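Local coordinates for protein Cyp101j2 (Sphingobium yanoikuyae, PDB 5KYO) that is a haem-dependent cytochrome P450 monooxygenase that probably hydroxylates the monoterpene 1,8-cineole, at residues F47-D52 against Q61-I66; L180-F185 against E194-L199. One frame throughout, in Å; residues are numbered along the deposited sequence.

Contact 1 of 2, residues F47-D52 against Q61-I66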
loop_
_atom_site.group_PDB
_atom_site.type_symbol
_atom_site.label_atom_id
_atom_site.label_comp_id
_atom_site.label_asym_id
_atom_site.label_seq_id
_atom_site.Cartn_x
_atom_site.Cartn_y
_atom_site.Cartn_z
ATOM N N PHE A 47 7.189 -0.881 20.675
ATOM C CA PHE A 47 6.529 -0.971 19.379
ATOM C C PHE A 47 7.488 -1.453 18.295
ATOM O O PHE A 47 8.539 -0.849 18.068
ATOM C CB PHE A 47 5.949 0.381 19.022
ATOM C CG PHE A 47 5.118 0.370 17.765
ATOM C CD1 PHE A 47 3.799 -0.098 17.774
ATOM C CD2 PHE A 47 5.666 0.806 16.569
ATOM C CE1 PHE A 47 3.059 -0.128 16.618
ATOM C CE2 PHE A 47 4.935 0.788 15.398
ATOM C CZ PHE A 47 3.631 0.322 15.417
ATOM N N ASP A 48 7.150 -2.571 17.658
ATOM C CA ASP A 48 7.916 -3.073 16.506
ATOM C C ASP A 48 6.947 -3.162 15.313
ATOM O O ASP A 48 5.996 -3.942 15.336
ATOM C CB ASP A 48 8.564 -4.444 16.803
ATOM C CG ASP A 48 9.672 -4.807 15.820
ATOM O OD1 ASP A 48 9.768 -4.143 14.773
ATOM O OD2 ASP A 48 10.452 -5.753 16.090
ATOM N N ILE A 49 7.178 -2.332 14.300
ATOM C CA ILE A 49 6.270 -2.257 13.144
ATOM C C ILE A 49 6.382 -3.531 12.318
ATOM O O ILE A 49 5.547 -3.789 11.452
ATOM C CB ILE A 49 6.574 -1.019 12.274
ATOM C CG1 ILE A 49 5.499 -0.786 11.193
ATOM C CG2 ILE A 49 7.924 -1.165 11.655
ATOM C CD1 ILE A 49 4.050 -0.790 11.706
ATOM N N TYR A 50 7.398 -4.344 12.601
ATOM C CA TYR A 50 7.574 -5.610 11.889
ATOM C C TYR A 50 7.054 -6.841 12.643
ATOM O O TYR A 50 6.959 -7.937 12.077
ATOM C CB TYR A 50 9.040 -5.785 11.543
ATOM C CG TYR A 50 9.510 -4.659 10.662
ATOM C CD1 TYR A 50 9.062 -4.552 9.352
ATOM C CD2 TYR A 50 10.361 -3.679 11.142
ATOM C CE1 TYR A 50 9.472 -3.520 8.541
ATOM C CE2 TYR A 50 10.782 -2.631 10.324
ATOM C CZ TYR A 50 10.323 -2.559 9.021
ATOM O OH TYR A 50 10.723 -1.530 8.190
ATOM N N ARG A 51 6.711 -6.641 13.910
ATOM C CA ARG A 51 6.273 -7.720 14.803
ATOM C C ARG A 51 4.824 -8.121 14.547
ATOM O O ARG A 51 3.974 -7.269 14.291
ATOM C CB ARG A 51 6.465 -7.279 16.254
ATOM C CG ARG A 51 5.728 -8.099 17.311
ATOM C CD ARG A 51 5.805 -7.377 18.635
ATOM N NE ARG A 51 7.180 -7.254 19.101
ATOM C CZ ARG A 51 7.541 -6.540 20.163
ATOM N NH1 ARG A 51 6.631 -5.866 20.846
ATOM N NH2 ARG A 51 8.812 -6.484 20.530
ATOM N N ASP A 52 4.553 -9.422 14.597
ATOM C CA ASP A 52 3.221 -9.948 14.310
ATOM C C ASP A 52 2.160 -9.456 15.269
ATOM O O ASP A 52 2.428 -9.163 16.437
ATOM C CB ASP A 52 3.210 -11.481 14.332
ATOM C CG ASP A 52 3.761 -12.081 13.063
ATOM O OD1 ASP A 52 3.879 -11.332 12.071
ATOM O OD2 ASP A 52 4.036 -13.299 13.048
ATOM N N GLN A 61 -7.934 -3.824 15.504
ATOM C CA GLN A 61 -8.255 -3.773 16.923
ATOM C C GLN A 61 -6.977 -3.643 17.751
ATOM O O GLN A 61 -6.881 -2.786 18.612
ATOM C CB GLN A 61 -9.045 -5.023 17.332
ATOM C CG GLN A 61 -9.118 -5.277 18.831
ATOM C CD GLN A 61 -9.471 -6.725 19.157
ATOM O OE1 GLN A 61 -9.003 -7.651 18.494
ATOM N NE2 GLN A 61 -10.301 -6.922 20.181
ATOM N N SER A 62 -6.005 -4.505 17.461
ATOM C CA SER A 62 -4.667 -4.447 18.046
ATOM C C SER A 62 -4.084 -3.030 18.056
ATOM O O SER A 62 -3.584 -2.542 19.095
ATOM C CB SER A 62 -3.737 -5.390 17.271
ATOM O OG SER A 62 -2.439 -5.427 17.831
ATOM N N TRP A 63 -4.146 -2.383 16.894
ATOM C CA TRP A 63 -3.653 -1.020 16.732
ATOM C C TRP A 63 -4.429 -0.051 17.612
ATOM O O TRP A 63 -3.853 0.848 18.213
ATOM C CB TRP A 63 -3.747 -0.571 15.267
ATOM C CG TRP A 63 -2.593 -0.979 14.400
ATOM C CD1 TRP A 63 -2.381 -2.206 13.834
ATOM C CD2 TRP A 63 -1.498 -0.156 13.989
ATOM N NE1 TRP A 63 -1.214 -2.194 13.109
ATOM C CE2 TRP A 63 -0.658 -0.945 13.187
ATOM C CE3 TRP A 63 -1.148 1.172 14.228
ATOM C CZ2 TRP A 63 0.519 -0.448 12.622
ATOM C CZ3 TRP A 63 0.022 1.665 13.669
ATOM C CH2 TRP A 63 0.839 0.859 12.878
ATOM N N ARG A 64 -5.743 -0.235 17.691
ATOM C CA ARG A 64 -6.570 0.648 18.497
ATOM C C ARG A 64 -6.208 0.543 19.984
ATOM O O ARG A 64 -6.253 1.537 20.712
ATOM C CB ARG A 64 -8.053 0.336 18.279
ATOM C CG ARG A 64 -8.615 0.899 16.976
ATOM C CD ARG A 64 -9.981 0.317 16.667
ATOM N NE ARG A 64 -10.913 0.494 17.775
ATOM C CZ ARG A 64 -11.598 1.610 18.008
ATOM N NH1 ARG A 64 -11.449 2.661 17.215
ATOM N NH2 ARG A 64 -12.432 1.678 19.039
ATOM N N GLU A 65 -5.833 -0.654 20.426
ATOM C CA GLU A 65 -5.397 -0.848 21.809
ATOM C C GLU A 65 -4.064 -0.155 22.068
ATOM O O GLU A 65 -3.848 0.410 23.141
ATOM C CB GLU A 65 -5.291 -2.335 22.149
ATOM C CG GLU A 65 -6.499 -2.870 22.905
ATOM C CD GLU A 65 -6.718 -2.148 24.225
ATOM O OE1 GLU A 65 -7.704 -1.387 24.338
ATOM O OE2 GLU A 65 -5.905 -2.344 25.154
ATOM N N ILE A 66 -3.174 -0.200 21.080
ATOM C CA ILE A 66 -1.901 0.516 21.168
ATOM C C ILE A 66 -2.162 2.011 21.303
ATOM O O ILE A 66 -1.569 2.677 22.160
ATOM C CB ILE A 66 -1.018 0.238 19.945
ATOM C CG1 ILE A 66 -0.549 -1.217 19.961
ATOM C CG2 ILE A 66 0.189 1.178 19.922
ATOM C CD1 ILE A 66 0.262 -1.622 18.749
#
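F47 turns the edge of its ring toward the face of W63 in an offset edge-to-face pair. This pair joins the N-terminal loop of the cytochrome P450 fold to helix 59-69. The ring centroid of F47 and that of the six-membered ring of W63 lie 5.7 Å apart, and the planes stand at 74°. The touch is made at the far end of the phenyl group, where F47 CZ is 3.8 Å from W63 CH2. F47 reaches across because its CG is anti to the backbone N (chi1 -174°), which carries the ring from the loop to the helix. I66 sits one helical turn after W63 and meets another part of the same phenyl rim. Its CD1 lies in the F47 ring plane, 3.8 Å from F47 CE1.

W63 is approached in two ways. F47 comes over one face of the indole, while the methyl end of I49 comes to its edge. The polar side of the indole is held by N415, whose OD1 is hydrogen-bonded to W63 NE1. That bond probably fixes the rotation of the ring. M341 of strand 339-343 touches both F47 and I49, so the cluster also rests on the mixed sheet.

The loop is shaped by a type I turn from D48 to R51, with R51 N bonded to D48 O. D48 adds an Asx turn: its OD1 accepts from Y50 N at 3.2 Å, met from above the carboxylate plane. I49 lies inside this turn and sends its CD1 to 3.7 Å from W63 CZ2.

Contact 2 of 2, residues L180-F185 against E194-L199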
loop_
_atom_site.group_PDB
_atom_site.type_symbol
_atom_site.label_atom_id
_atom_site.label_comp_id
_atom_site.label_asym_id
_atom_site.label_seq_id
_atom_site.Cartn_x
_atom_site.Cartn_y
_atom_site.Cartn_z
ATOM N N LEU A 180 -2.106 -11.138 -9.557
ATOM C CA LEU A 180 -2.676 -9.983 -10.252
ATOM C C LEU A 180 -1.693 -8.820 -10.546
ATOM O O LEU A 180 -1.620 -8.353 -11.685
ATOM C CB LEU A 180 -3.871 -9.439 -9.451
ATOM C CG LEU A 180 -5.117 -10.326 -9.366
ATOM C CD1 LEU A 180 -6.130 -9.724 -8.388
ATOM C CD2 LEU A 180 -5.721 -10.475 -10.756
ATOM N N PRO A 181 -0.968 -8.316 -9.525
ATOM C CA PRO A 181 -0.404 -6.975 -9.787
ATOM C C PRO A 181 0.753 -6.875 -10.793
ATOM O O PRO A 181 0.894 -5.820 -11.426
ATOM C CB PRO A 181 0.083 -6.517 -8.404
ATOM C CG PRO A 181 -0.712 -7.331 -7.421
ATOM C CD PRO A 181 -0.924 -8.666 -8.086
ATOM N N VAL A 182 1.583 -7.900 -10.916
ATOM C CA VAL A 182 2.711 -7.786 -11.830
ATOM C C VAL A 182 2.168 -7.851 -13.249
ATOM O O VAL A 182 2.545 -7.046 -14.114
ATOM C CB VAL A 182 3.776 -8.869 -11.590
ATOM C CG1 VAL A 182 5.059 -8.508 -12.365
ATOM C CG2 VAL A 182 4.115 -8.927 -10.129
ATOM N N ARG A 183 1.249 -8.779 -13.481
ATOM C CA ARG A 183 0.575 -8.877 -14.773
ATOM C C ARG A 183 -0.128 -7.573 -15.173
ATOM O O ARG A 183 -0.096 -7.190 -16.329
ATOM C CB ARG A 183 -0.442 -10.029 -14.768
ATOM C CG ARG A 183 0.171 -11.417 -14.743
ATOM C CD ARG A 183 -0.917 -12.458 -14.991
ATOM N NE ARG A 183 -0.392 -13.797 -15.232
ATOM C CZ ARG A 183 -0.114 -14.676 -14.276
ATOM N NH1 ARG A 183 -0.300 -14.353 -12.995
ATOM N NH2 ARG A 183 0.362 -15.873 -14.604
ATOM N N ILE A 184 -0.758 -6.890 -14.227
ATOM C CA ILE A 184 -1.430 -5.631 -14.548
ATOM C C ILE A 184 -0.405 -4.530 -14.859
ATOM O O ILE A 184 -0.574 -3.752 -15.804
ATOM C CB ILE A 184 -2.333 -5.184 -13.406
ATOM C CG1 ILE A 184 -3.492 -6.178 -13.249
ATOM C CG2 ILE A 184 -2.863 -3.750 -13.632
ATOM C CD1 ILE A 184 -4.272 -6.008 -11.917
ATOM N N PHE A 185 0.636 -4.453 -14.036
ATOM C CA PHE A 185 1.728 -3.520 -14.299
ATOM C C PHE A 185 2.283 -3.719 -15.708
ATOM O O PHE A 185 2.527 -2.748 -16.441
ATOM C CB PHE A 185 2.834 -3.687 -13.264
ATOM C CG PHE A 185 4.093 -2.942 -13.613
ATOM C CD1 PHE A 185 4.215 -1.587 -13.325
ATOM C CD2 PHE A 185 5.137 -3.586 -14.254
ATOM C CE1 PHE A 185 5.381 -0.891 -13.660
ATOM C CE2 PHE A 185 6.301 -2.888 -14.593
ATOM C CZ PHE A 185 6.412 -1.551 -14.288
ATOM N N GLU A 194 5.734 -13.185 -21.492
ATOM C CA GLU A 194 6.768 -14.185 -21.212
ATOM C C GLU A 194 7.707 -13.752 -20.085
ATOM O O GLU A 194 8.338 -14.590 -19.449
ATOM C CB GLU A 194 7.595 -14.493 -22.472
ATOM C CG GLU A 194 6.878 -15.352 -23.494
ATOM C CD GLU A 194 5.905 -14.557 -24.330
ATOM O OE1 GLU A 194 6.099 -13.330 -24.467
ATOM O OE2 GLU A 194 4.947 -15.163 -24.854
ATOM N N ASP A 195 7.797 -12.448 -19.835
ATOM C CA ASP A 195 8.710 -11.938 -18.808
ATOM C C ASP A 195 8.113 -11.902 -17.391
ATOM O O ASP A 195 8.753 -11.407 -16.467
ATOM C CB ASP A 195 9.186 -10.527 -19.157
ATOM C CG ASP A 195 10.076 -10.491 -20.396
ATOM O OD1 ASP A 195 10.617 -11.550 -20.773
ATOM O OD2 ASP A 195 10.245 -9.400 -20.981
ATOM N N LEU A 196 6.894 -12.390 -17.218
ATOM C CA LEU A 196 6.265 -12.336 -15.893
ATOM C C LEU A 196 7.089 -12.987 -14.767
ATOM O O LEU A 196 7.247 -12.374 -13.719
ATOM C CB LEU A 196 4.878 -12.968 -15.943
ATOM C CG LEU A 196 4.138 -13.096 -14.603
ATOM C CD1 LEU A 196 3.795 -11.708 -14.045
ATOM C CD2 LEU A 196 2.922 -13.897 -14.898
ATOM N N PRO A 197 7.596 -14.227 -14.959
ATOM C CA PRO A 197 8.359 -14.818 -13.851
ATOM C C PRO A 197 9.599 -14.007 -13.501
ATOM O O PRO A 197 9.919 -13.834 -12.335
ATOM C CB PRO A 197 8.768 -16.196 -14.393
ATOM C CG PRO A 197 7.788 -16.498 -15.429
ATOM C CD PRO A 197 7.434 -15.189 -16.067
ATOM N N LYS A 198 10.292 -13.511 -14.520
ATOM C CA LYS A 198 11.475 -12.707 -14.269
ATOM C C LYS A 198 11.101 -11.461 -13.456
ATOM O O LYS A 198 11.752 -11.147 -12.448
ATOM C CB LYS A 198 12.147 -12.321 -15.593
ATOM C CG LYS A 198 13.548 -11.812 -15.399
ATOM C CD LYS A 198 14.184 -11.420 -16.709
ATOM C CE LYS A 198 15.174 -10.330 -16.460
ATOM N NZ LYS A 198 14.514 -9.227 -15.714
ATOM N N LEU A 199 10.031 -10.779 -13.870
ATOM C CA LEU A 199 9.608 -9.561 -13.184
ATOM C C LEU A 199 9.056 -9.827 -11.783
ATOM O O LEU A 199 9.289 -9.044 -10.881
ATOM C CB LEU A 199 8.570 -8.814 -14.006
ATOM C CG LEU A 199 9.174 -8.064 -15.187
ATOM C CD1 LEU A 199 8.084 -7.521 -16.091
ATOM C CD2 LEU A 199 10.083 -6.942 -14.676
#
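L196 CD2 is modelled over the centre of one face of the R183 guanidinium. The approach is too short for carbon atoms, so the face contact itself is doubtful. R183 NH1 is hydrogen-bonded to Q179 O, just before 180-185. L156 of helix 149-164 also touches the R183 side chain. The arrangement belongs to two helices of the cytochrome P450 fold, 181-188 and 196-206, which follow one another in the chain and pack through mostly apolar side chains.

The aliphatic stem of R183 takes part too. Its chain is extended from CG to NE and runs past the leucine fork, with R183 CG 3.7 Å from L196 CD1. L196 has its CG anti to the backbone N (chi1 175°), which carries its CG toward helix 181-188. L196 CD1 also lies 3.8 Å from V182 CB, so this methyl is shared by the valine and the arginine stem. One turn on, L199 CB comes to 3.9 Å from V182 CG1. An alanine in place of R183 would remove both stem and guanidinium, and is likely to leave the L196 methyls without the stem beside them and Q179 O without this donor.

V182 is buried and also touches L268 of helix 257-270. R183 is partly exposed. No hydrogen bond joins the two segments. Cohesion across this interface therefore rests on apolar contact, made by V182 and by the R183 stem against L196, while one end of the arginine's polar group bonds to the backbone.

From the N terminus, contact 1 comes first. It folds the loop at 47-52 onto helix 59-69 and closes a short loop of eight intervening residues. The chain then passes through the first strands of the mixed sheet and several helices before contact 2. There helix 181-188 meets helix 196-206, again with eight residues between the segments. The two contacts are in series and neither nest nor cross. They lie on opposite sides of the chain's centre, with their centres 32 Å apart and nearest atoms about 19 Å apart. Contact 1 ties the N-terminal loop to helix 59-69, beside strand 339-343, and contact 2 joins two helices beside helix 257-270.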